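Local coordinates for cupin domain protein (Microcystis aeruginosa DIANCHI905, PDB 5ZBF) that is a bicupin enzyme that binds iron(II) and 4-hydroxyphenylpyruvic acid, and probably acts as an isomerase in making the Choi moiety of aeruginosins, at residues 48-52 with 134-138. Numbering follows the deposited sequence. Where two conformers were deposited one is given.
Sequences SQIGM and WFEIV. With FE2 (Fe (II) ion), chain C; ENO (3-(4-hydroxy-phenyl)pyruvic acid), chain B.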
loop_
_atom_site.group_PDB
_atom_site.type_symbol
_atom_site.label_atom_id
_atom_site.label_comp_id
_atom_site.label_asym_id
_atom_site.label_seq_id
_atom_site.Cartn_x
_atom_site.Cartn_y
_atom_site.Cartn_z
ATOM N N SER A 48 -6.414 2.684 -12.607
ATOM C CA SER A 48 -6.848 3.301 -11.360
ATOM C C SER A 48 -5.701 3.257 -10.371
ATOM O O SER A 48 -4.858 2.351 -10.422
ATOM C CB SER A 48 -8.038 2.554 -10.771
ATOM O OG SER A 48 -9.134 2.566 -11.661
ATOM N N GLN A 49 -5.686 4.225 -9.464
ATOM C CA GLN A 49 -4.564 4.410 -8.556
ATOM C C GLN A 49 -5.033 4.789 -7.163
ATOM O O GLN A 49 -5.955 5.594 -6.993
ATOM C CB GLN A 49 -3.648 5.499 -9.113
ATOM C CG GLN A 49 -2.431 5.834 -8.265
ATOM C CD GLN A 49 -1.643 6.995 -8.833
ATOM O OE1 GLN A 49 -1.359 7.980 -8.146
ATOM N NE2 GLN A 49 -1.303 6.888 -10.103
ATOM N N ILE A 50 -4.380 4.192 -6.175
ATOM C CA ILE A 50 -4.541 4.562 -4.779
ATOM C C ILE A 50 -3.165 4.629 -4.149
ATOM O O ILE A 50 -2.226 4.027 -4.659
ATOM C CB ILE A 50 -5.383 3.532 -3.993
ATOM C CG1 ILE A 50 -4.769 2.125 -4.087
ATOM C CG2 ILE A 50 -6.814 3.518 -4.518
ATOM C CD1 ILE A 50 -5.487 1.068 -3.276
ATOM N N GLY A 51 -3.053 5.323 -3.025
ATOM C CA GLY A 51 -1.791 5.363 -2.309
ATOM C C GLY A 51 -1.849 6.098 -0.997
ATOM O O GLY A 51 -2.856 6.707 -0.673
ATOM N N MET A 52 -0.747 6.025 -0.251
ATOM C CA MET A 52 -0.647 6.660 1.060
ATOM C C MET A 52 0.755 7.184 1.249
ATOM O O MET A 52 1.712 6.638 0.698
ATOM C CB MET A 52 -0.893 5.665 2.187
ATOM C CG MET A 52 -2.199 4.912 2.139
ATOM S SD MET A 52 -2.339 3.950 3.660
ATOM C CE MET A 52 -2.135 5.235 4.897
ATOM N N TRP A 134 -12.509 -0.674 -5.063
ATOM C CA TRP A 134 -11.812 -1.880 -5.550
ATOM C C TRP A 134 -10.746 -2.458 -4.586
ATOM O O TRP A 134 -9.985 -3.354 -4.958
ATOM C CB TRP A 134 -11.182 -1.606 -6.931
ATOM C CG TRP A 134 -10.144 -0.500 -7.004
ATOM C CD1 TRP A 134 -10.380 0.836 -7.151
ATOM C CD2 TRP A 134 -8.719 -0.652 -6.994
ATOM N NE1 TRP A 134 -9.197 1.528 -7.216
ATOM C CE2 TRP A 134 -8.160 0.635 -7.124
ATOM C CE3 TRP A 134 -7.864 -1.752 -6.894
ATOM C CZ2 TRP A 134 -6.785 0.851 -7.139
ATOM C CZ3 TRP A 134 -6.493 -1.538 -6.918
ATOM C CH2 TRP A 134 -5.970 -0.247 -7.039
ATOM N N PHE A 135 -10.725 -1.986 -3.341
ATOM C CA PHE A 135 -9.627 -2.285 -2.432
ATOM C C PHE A 135 -10.038 -2.108 -0.970
ATOM O O PHE A 135 -10.957 -1.367 -0.658
ATOM C CB PHE A 135 -8.443 -1.337 -2.717
ATOM C CG PHE A 135 -8.797 0.102 -2.530
ATOM C CD1 PHE A 135 -8.590 0.737 -1.313
ATOM C CD2 PHE A 135 -9.419 0.810 -3.555
ATOM C CE1 PHE A 135 -8.968 2.058 -1.133
ATOM C CE2 PHE A 135 -9.798 2.130 -3.377
ATOM C CZ PHE A 135 -9.565 2.758 -2.166
ATOM N N GLU A 136 -9.305 -2.760 -0.079
ATOM C CA GLU A 136 -9.358 -2.445 1.340
ATOM C C GLU A 136 -7.933 -2.314 1.842
ATOM O O GLU A 136 -7.092 -3.150 1.525
ATOM C CB GLU A 136 -10.090 -3.539 2.121
ATOM C CG GLU A 136 -10.172 -3.259 3.610
ATOM C CD GLU A 136 -11.027 -4.256 4.371
ATOM O OE1 GLU A 136 -11.313 -5.352 3.844
ATOM O OE2 GLU A 136 -11.401 -3.946 5.518
ATOM N N ILE A 137 -7.669 -1.278 2.631
ATOM C CA ILE A 137 -6.356 -1.102 3.251
ATOM C C ILE A 137 -6.494 -1.306 4.757
ATOM O O ILE A 137 -7.401 -0.768 5.378
ATOM C CB ILE A 137 -5.744 0.270 2.901
ATOM C CG1 ILE A 137 -5.469 0.323 1.386
ATOM C CG2 ILE A 137 -4.455 0.515 3.685
ATOM C CD1 ILE A 137 -4.937 1.646 0.895
ATOM N N VAL A 138 -5.595 -2.108 5.315
ATOM C CA VAL A 138 -5.577 -2.418 6.739
ATOM C C VAL A 138 -4.176 -2.158 7.269
ATOM O O VAL A 138 -3.216 -2.666 6.722
ATOM C CB VAL A 138 -5.946 -3.894 6.989
ATOM C CG1 VAL A 138 -5.993 -4.186 8.489
ATOM C CG2 VAL A 138 -7.274 -4.219 6.317
HETATM FE FE FE2 C . -0.657 8.410 -11.444
HETATM O O4 ENO B . 0.481 9.197 -9.850
HETATM C C9 ENO B . 4.339 10.931 -10.837
HETATM C C8 ENO B . 4.628 11.967 -11.727
HETATM C C7 ENO B . 3.660 12.927 -12.028
HETATM C C6 ENO B . 2.404 12.848 -11.430
HETATM C C5 ENO B . 2.117 11.814 -10.541
HETATM C C4 ENO B . 3.080 10.852 -10.238
HETATM O O3 ENO B . 3.934 13.940 -12.900
HETATM C C3 ENO B . 2.737 9.731 -9.275
HETATM C C2 ENO B . 1.669 8.872 -9.933
HETATM C C1 ENO B . 2.040 7.675 -10.695
HETATM O O2 ENO B . 3.176 7.149 -10.561
HETATM O O1 ENO B . 1.189 7.199 -11.482
HETATM O O HOH W 1 -8.918 4.324 -7.760
#
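One face of the Phe135 ring receives Ile50, whose CD1 stands 3.8 Å from the ring centroid in a CH-pi contact, while CG of Trp134 meets the ring at its edge. Ile50 CG2 extends over the same ring, 3.5 Å from Phe135 CE2. With CG1 between the backbone N and carbonyl carbon (chi1 57°), the branched isoleucine spreads both arms, and CG2 also reaches Trp134 CZ2 (3.7 Å). The indole in turn takes Phe135 CD2 on one face, and Ser48 lays its CB 3.9 Å from Trp134 NE1 and spends its OG on a hydrogen bond to Thr103 OG1. A water lying in the indole plane accepts from Trp134 NE1, its O 2.9 Å away, and donates weakly to Gln49 O. No direct hydrogen bond links the segments; the axes of 48-52 and 135-138 run nearly parallel (9°), 10.0 Å apart at closest, and Ile75 and Val77 of strand 74-78 also line the core. Gln49 points the other way, its extended chain reaching the iron(II), which His43, His45, His84 and 4-hydroxyphenylpyruvic acid also bind. Facing strands thus pack behind the metal site, consistent with two cupin barrels meeting in a bicupin.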